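Local coordinates for protein glutathione synthetase-like effector 30 (Gpa-GSS30-apo) (Globodera pallida, PDB 5OET) that is a plant-parasitic nematode effector of the glutathione synthetase family, born from a housekeeping enzyme gene and probably turned to a new function, at residues T225-W237 / Q264-I277. Numbering follows the deposited sequence.
Sequences TDTMAAETLYQAW and QITHQLESISTERI
I265 packs as a knob into a hole formed by D226, A229, A230 and L233, where helix 225-240 crosses helix 259-270, the helix of a beta-alpha-beta crossover between parallel strands 246-251 and 279-283. The axes of 225-237 and 264-270 make an angle of 66° and approach to 8.0 Å. A230 has only a methyl group at the crossing, which lets the backbones come close: its CA lies 4.9 Å from that of L269. I265 CG2 turns to L233 CD1, and CG1 faces the methyl of A229.

At one end the carboxylate of D226 stacks over the amide of Q268, with planes 25° apart. The Q268 chain bends at chi2, carrying its amide back to T227. T227 OG1 donates to Q268 OE1 at 2.9 Å, from above the carbonyl plane rather than along a lone pair.

A type I turn from E270 to S273 carries the chain on toward the C-terminal part of 225-237. I272 CD1 reaches the CG of E231, whose carboxylate pairs with R495. L269 CD1 meets Y234 CB. I277 then closes the far end, next to strand 246-251. I277 CD1 lies 3.5 Å from Y234 CD1, in the plane of the ring at its edge, and also over one face of W237. I277 CG1 sits 3.9 Å from the centroid of the W237 six-membered ring, only 5° off its normal, a CH-pi contact.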
loop_
_atom_site.group_PDB
_atom_site.type_symbol
_atom_site.label_atom_id
_atom_site.label_comp_id
_atom_site.label_asym_id
_atom_site.label_seq_id
_atom_site.Cartn_x
_atom_site.Cartn_y
_atom_site.Cartn_z
ATOM N N THR A 225 -11.249 -10.056 4.294
ATOM C CA THR A 225 -12.360 -9.887 3.359
ATOM C C THR A 225 -11.885 -9.824 1.904
ATOM O O THR A 225 -12.627 -10.225 0.998
ATOM C CB THR A 225 -13.216 -8.660 3.731
ATOM O OG1 THR A 225 -13.969 -8.969 4.896
ATOM C CG2 THR A 225 -14.208 -8.306 2.655
ATOM N N ASP A 226 -10.673 -9.318 1.670
ATOM C CA ASP A 226 -10.057 -9.446 0.325
ATOM C C ASP A 226 -9.912 -10.921 -0.080
ATOM O O ASP A 226 -10.274 -11.296 -1.192
ATOM C CB ASP A 226 -8.721 -8.666 0.174
ATOM C CG ASP A 226 -7.674 -8.999 1.242
ATOM O OD1 ASP A 226 -7.932 -9.826 2.168
ATOM O OD2 ASP A 226 -6.580 -8.383 1.148
ATOM N N THR A 227 -9.435 -11.741 0.851
ATOM C CA THR A 227 -9.361 -13.185 0.678
ATOM C C THR A 227 -10.734 -13.819 0.451
ATOM O O THR A 227 -10.878 -14.671 -0.413
ATOM C CB THR A 227 -8.690 -13.824 1.910
ATOM O OG1 THR A 227 -7.345 -13.353 1.976
ATOM C CG2 THR A 227 -8.694 -15.357 1.866
ATOM N N MET A 228 -11.724 -13.408 1.246
ATOM C CA MET A 228 -13.081 -13.933 1.147
ATOM C C MET A 228 -13.615 -13.832 -0.273
ATOM O O MET A 228 -14.170 -14.805 -0.814
ATOM C CB MET A 228 -14.011 -13.128 2.058
ATOM C CG MET A 228 -15.491 -13.453 1.911
ATOM S SD MET A 228 -16.596 -12.099 2.322
ATOM C CE MET A 228 -16.341 -10.949 0.982
ATOM N N ALA A 229 -13.492 -12.625 -0.839
ATOM C CA ALA A 229 -13.926 -12.342 -2.202
ATOM C C ALA A 229 -13.155 -13.216 -3.207
ATOM O O ALA A 229 -13.754 -13.846 -4.062
ATOM C CB ALA A 229 -13.751 -10.860 -2.518
ATOM N N ALA A 230 -11.835 -13.268 -3.056
ATOM C CA ALA A 230 -10.983 -14.120 -3.868
ATOM C C ALA A 230 -11.411 -15.583 -3.822
ATOM O O ALA A 230 -11.581 -16.200 -4.870
ATOM C CB ALA A 230 -9.530 -13.981 -3.438
ATOM N N GLU A 231 -11.610 -16.121 -2.620
ATOM C CA GLU A 231 -11.996 -17.531 -2.451
ATOM C C GLU A 231 -13.324 -17.859 -3.121
ATOM O O GLU A 231 -13.515 -18.985 -3.564
ATOM C CB GLU A 231 -12.086 -17.934 -0.981
ATOM C CG GLU A 231 -10.749 -18.033 -0.240
ATOM C CD GLU A 231 -10.902 -18.127 1.301
ATOM O OE1 GLU A 231 -9.982 -18.686 1.951
ATOM O OE2 GLU A 231 -11.930 -17.640 1.873
ATOM N N THR A 232 -14.227 -16.886 -3.188
ATOM C CA THR A 232 -15.544 -17.073 -3.791
ATOM C C THR A 232 -15.494 -16.976 -5.327
ATOM O O THR A 232 -16.196 -17.718 -6.025
ATOM C CB THR A 232 -16.549 -16.043 -3.218
ATOM O OG1 THR A 232 -16.571 -16.149 -1.791
ATOM C CG2 THR A 232 -17.949 -16.289 -3.742
ATOM N N LEU A 233 -14.686 -16.048 -5.851
ATOM C CA LEU A 233 -14.402 -15.979 -7.297
ATOM C C LEU A 233 -13.713 -17.240 -7.834
ATOM O O LEU A 233 -14.083 -17.737 -8.896
ATOM C CB LEU A 233 -13.543 -14.750 -7.640
ATOM C CG LEU A 233 -14.251 -13.383 -7.665
ATOM C CD1 LEU A 233 -13.215 -12.267 -7.626
ATOM C CD2 LEU A 233 -15.158 -13.240 -8.889
ATOM N N TYR A 234 -12.708 -17.734 -7.111
ATOM C CA TYR A 234 -12.057 -19.001 -7.443
ATOM C C TYR A 234 -13.054 -20.167 -7.512
ATOM O O TYR A 234 -13.011 -20.958 -8.451
ATOM C CB TYR A 234 -10.974 -19.323 -6.419
ATOM C CG TYR A 234 -10.216 -20.614 -6.687
ATOM C CD1 TYR A 234 -9.353 -20.705 -7.746
ATOM C CD2 TYR A 234 -10.348 -21.726 -5.862
ATOM C CE1 TYR A 234 -8.614 -21.861 -7.984
ATOM C CE2 TYR A 234 -9.651 -22.894 -6.122
ATOM C CZ TYR A 234 -8.787 -22.949 -7.184
ATOM O OH TYR A 234 -8.095 -24.093 -7.415
ATOM N N GLN A 235 -13.941 -20.275 -6.521
ATOM C CA GLN A 235 -14.966 -21.312 -6.533
ATOM C C GLN A 235 -15.952 -21.110 -7.685
ATOM O O GLN A 235 -16.401 -22.083 -8.242
ATOM C CB GLN A 235 -15.738 -21.384 -5.212
ATOM C CG GLN A 235 -14.925 -21.834 -4.018
ATOM C CD GLN A 235 -14.469 -23.264 -4.126
ATOM O OE1 GLN A 235 -15.242 -24.156 -4.454
ATOM N NE2 GLN A 235 -13.198 -23.491 -3.857
ATOM N N ALA A 236 -16.280 -19.869 -8.037
ATOM C CA ALA A 236 -17.126 -19.604 -9.212
ATOM C C ALA A 236 -16.452 -20.034 -10.522
ATOM O O ALA A 236 -17.073 -20.680 -11.378
ATOM C CB ALA A 236 -17.531 -18.142 -9.280
ATOM N N TRP A 237 -15.184 -19.678 -10.668
ATOM C CA TRP A 237 -14.390 -20.094 -11.810
ATOM C C TRP A 237 -14.405 -21.615 -11.941
ATOM O O TRP A 237 -14.667 -22.138 -13.014
ATOM C CB TRP A 237 -12.965 -19.589 -11.641
ATOM C CG TRP A 237 -12.096 -19.832 -12.797
ATOM C CD1 TRP A 237 -12.060 -19.125 -13.960
ATOM C CD2 TRP A 237 -11.112 -20.856 -12.914
ATOM N NE1 TRP A 237 -11.106 -19.647 -14.794
ATOM C CE2 TRP A 237 -10.505 -20.708 -14.169
ATOM C CE3 TRP A 237 -10.677 -21.884 -12.071
ATOM C CZ2 TRP A 237 -9.495 -21.553 -14.606
ATOM C CZ3 TRP A 237 -9.674 -22.712 -12.501
ATOM C CH2 TRP A 237 -9.093 -22.546 -13.758
ATOM N N GLN A 264 -6.787 -5.452 -5.577
ATOM C CA GLN A 264 -6.384 -6.084 -4.315
ATOM C C GLN A 264 -7.032 -7.422 -4.113
ATOM O O GLN A 264 -6.453 -8.278 -3.453
ATOM C CB GLN A 264 -6.673 -5.160 -3.112
ATOM C CG GLN A 264 -5.673 -4.021 -2.997
ATOM C CD GLN A 264 -6.161 -2.836 -2.205
ATOM O OE1 GLN A 264 -5.539 -1.778 -2.236
ATOM N NE2 GLN A 264 -7.259 -2.995 -1.475
ATOM N N ILE A 265 -8.222 -7.613 -4.676
ATOM C CA ILE A 265 -8.854 -8.939 -4.675
ATOM C C ILE A 265 -7.974 -9.900 -5.455
ATOM O O ILE A 265 -7.728 -11.005 -4.978
ATOM C CB ILE A 265 -10.313 -8.929 -5.209
ATOM C CG1 ILE A 265 -11.214 -8.199 -4.224
ATOM C CG2 ILE A 265 -10.858 -10.329 -5.353
ATOM C CD1 ILE A 265 -12.487 -7.665 -4.814
ATOM N N THR A 266 -7.483 -9.464 -6.622
ATOM C CA THR A 266 -6.661 -10.303 -7.482
ATOM C C THR A 266 -5.316 -10.617 -6.860
ATOM O O THR A 266 -4.746 -11.660 -7.150
ATOM C CB THR A 266 -6.395 -9.688 -8.877
ATOM O OG1 THR A 266 -5.564 -8.523 -8.751
ATOM C CG2 THR A 266 -7.705 -9.344 -9.584
ATOM N N HIS A 267 -4.799 -9.732 -6.015
ATOM C CA HIS A 267 -3.531 -10.017 -5.324
ATOM C C HIS A 267 -3.738 -11.191 -4.370
ATOM O O HIS A 267 -2.839 -11.997 -4.200
ATOM C CB HIS A 267 -2.961 -8.813 -4.585
ATOM C CG HIS A 267 -2.796 -7.597 -5.437
ATOM N ND1 HIS A 267 -2.803 -6.317 -4.918
ATOM C CD2 HIS A 267 -2.656 -7.458 -6.774
ATOM C CE1 HIS A 267 -2.661 -5.444 -5.901
ATOM N NE2 HIS A 267 -2.576 -6.111 -7.037
ATOM N N GLN A 268 -4.932 -11.309 -3.794
ATOM C CA GLN A 268 -5.261 -12.483 -2.984
ATOM C C GLN A 268 -5.550 -13.740 -3.812
ATOM O O GLN A 268 -5.192 -14.839 -3.407
ATOM C CB GLN A 268 -6.422 -12.186 -2.031
ATOM C CG GLN A 268 -6.058 -11.235 -0.896
ATOM C CD GLN A 268 -4.908 -11.750 -0.060
ATOM O OE1 GLN A 268 -4.947 -12.875 0.443
ATOM N NE2 GLN A 268 -3.857 -10.948 0.058
ATOM N N LEU A 269 -6.211 -13.579 -4.949
ATOM C CA LEU A 269 -6.544 -14.704 -5.843
ATOM C C LEU A 269 -5.294 -15.432 -6.351
ATOM O O LEU A 269 -5.281 -16.649 -6.419
ATOM C CB LEU A 269 -7.379 -14.212 -7.020
ATOM C CG LEU A 269 -7.968 -15.228 -7.991
ATOM C CD1 LEU A 269 -8.865 -16.221 -7.275
ATOM C CD2 LEU A 269 -8.771 -14.526 -9.082
ATOM N N GLU A 270 -4.249 -14.669 -6.681
ATOM C CA GLU A 270 -2.933 -15.209 -7.059
ATOM C C GLU A 270 -2.302 -16.133 -6.026
ATOM O O GLU A 270 -1.781 -17.175 -6.364
ATOM C CB GLU A 270 -1.954 -14.060 -7.270
ATOM C CG GLU A 270 -2.209 -13.242 -8.522
ATOM C CD GLU A 270 -1.571 -11.871 -8.478
ATOM O OE1 GLU A 270 -0.641 -11.656 -7.671
ATOM O OE2 GLU A 270 -1.981 -11.006 -9.275
ATOM N N SER A 271 -2.313 -15.730 -4.768
ATOM C CA SER A 271 -1.668 -16.501 -3.709
ATOM C C SER A 271 -2.538 -17.633 -3.110
ATOM O O SER A 271 -2.094 -18.302 -2.192
ATOM C CB SER A 271 -1.239 -15.545 -2.603
ATOM O OG SER A 271 -2.387 -14.969 -2.004
ATOM N N ILE A 272 -3.767 -17.831 -3.592
ATOM C CA ILE A 272 -4.577 -18.998 -3.202
ATOM C C ILE A 272 -4.766 -19.979 -4.363
ATOM O O ILE A 272 -5.724 -20.755 -4.360
ATOM C CB ILE A 272 -5.951 -18.600 -2.568
ATOM C CG1 ILE A 272 -6.952 -18.054 -3.600
ATOM C CG2 ILE A 272 -5.757 -17.595 -1.434
ATOM C CD1 ILE A 272 -8.343 -17.816 -3.029
ATOM N N SER A 273 -3.852 -19.965 -5.339
ATOM C CA SER A 273 -3.872 -20.951 -6.425
ATOM C C SER A 273 -2.485 -21.141 -7.062
ATOM O O SER A 273 -1.605 -20.312 -6.849
ATOM C CB SER A 273 -4.883 -20.514 -7.482
ATOM O OG SER A 273 -5.247 -21.639 -8.272
ATOM N N THR A 274 -2.270 -22.253 -7.780
ATOM C CA THR A 274 -1.015 -22.481 -8.531
ATOM C C THR A 274 -1.092 -21.968 -9.966
ATOM O O THR A 274 -0.172 -21.313 -10.469
ATOM C CB THR A 274 -0.611 -23.983 -8.627
ATOM O OG1 THR A 274 -0.704 -24.615 -7.346
ATOM C CG2 THR A 274 0.822 -24.136 -9.193
ATOM N N GLU A 275 -2.169 -22.338 -10.655
ATOM C CA GLU A 275 -2.306 -22.042 -12.071
ATOM C C GLU A 275 -2.910 -20.654 -12.050
ATOM O O GLU A 275 -4.067 -20.466 -11.685
ATOM C CB GLU A 275 -3.177 -23.067 -12.819
ATOM C CG GLU A 275 -3.001 -23.174 -14.348
ATOM C CD GLU A 275 -1.763 -23.926 -14.801
ATOM O OE1 GLU A 275 -0.689 -23.809 -14.169
ATOM O OE2 GLU A 275 -1.868 -24.619 -15.827
ATOM N N ARG A 276 -2.051 -19.690 -12.281
ATOM C CA ARG A 276 -2.481 -18.332 -12.671
ATOM C C ARG A 276 -3.848 -18.240 -13.397
ATOM O O ARG A 276 -3.903 -18.417 -14.614
ATOM C CB ARG A 276 -1.399 -17.718 -13.596
ATOM C CG ARG A 276 -1.646 -16.230 -13.904
ATOM C CD ARG A 276 -1.245 -15.310 -12.751
ATOM N NE ARG A 276 -2.254 -15.173 -11.686
ATOM C CZ ARG A 276 -3.332 -14.385 -11.738
ATOM N NH1 ARG A 276 -3.591 -13.621 -12.805
ATOM N NH2 ARG A 276 -4.181 -14.364 -10.709
ATOM N N ILE A 277 -4.932 -17.922 -12.677
ATOM C CA ILE A 277 -6.189 -17.553 -13.343
ATOM C C ILE A 277 -6.098 -16.138 -13.908
ATOM O O ILE A 277 -5.784 -15.208 -13.188
ATOM C CB ILE A 277 -7.393 -17.643 -12.401
ATOM C CG1 ILE A 277 -7.602 -19.093 -11.976
ATOM C CG2 ILE A 277 -8.658 -17.110 -13.079
ATOM C CD1 ILE A 277 -8.522 -19.242 -10.794
#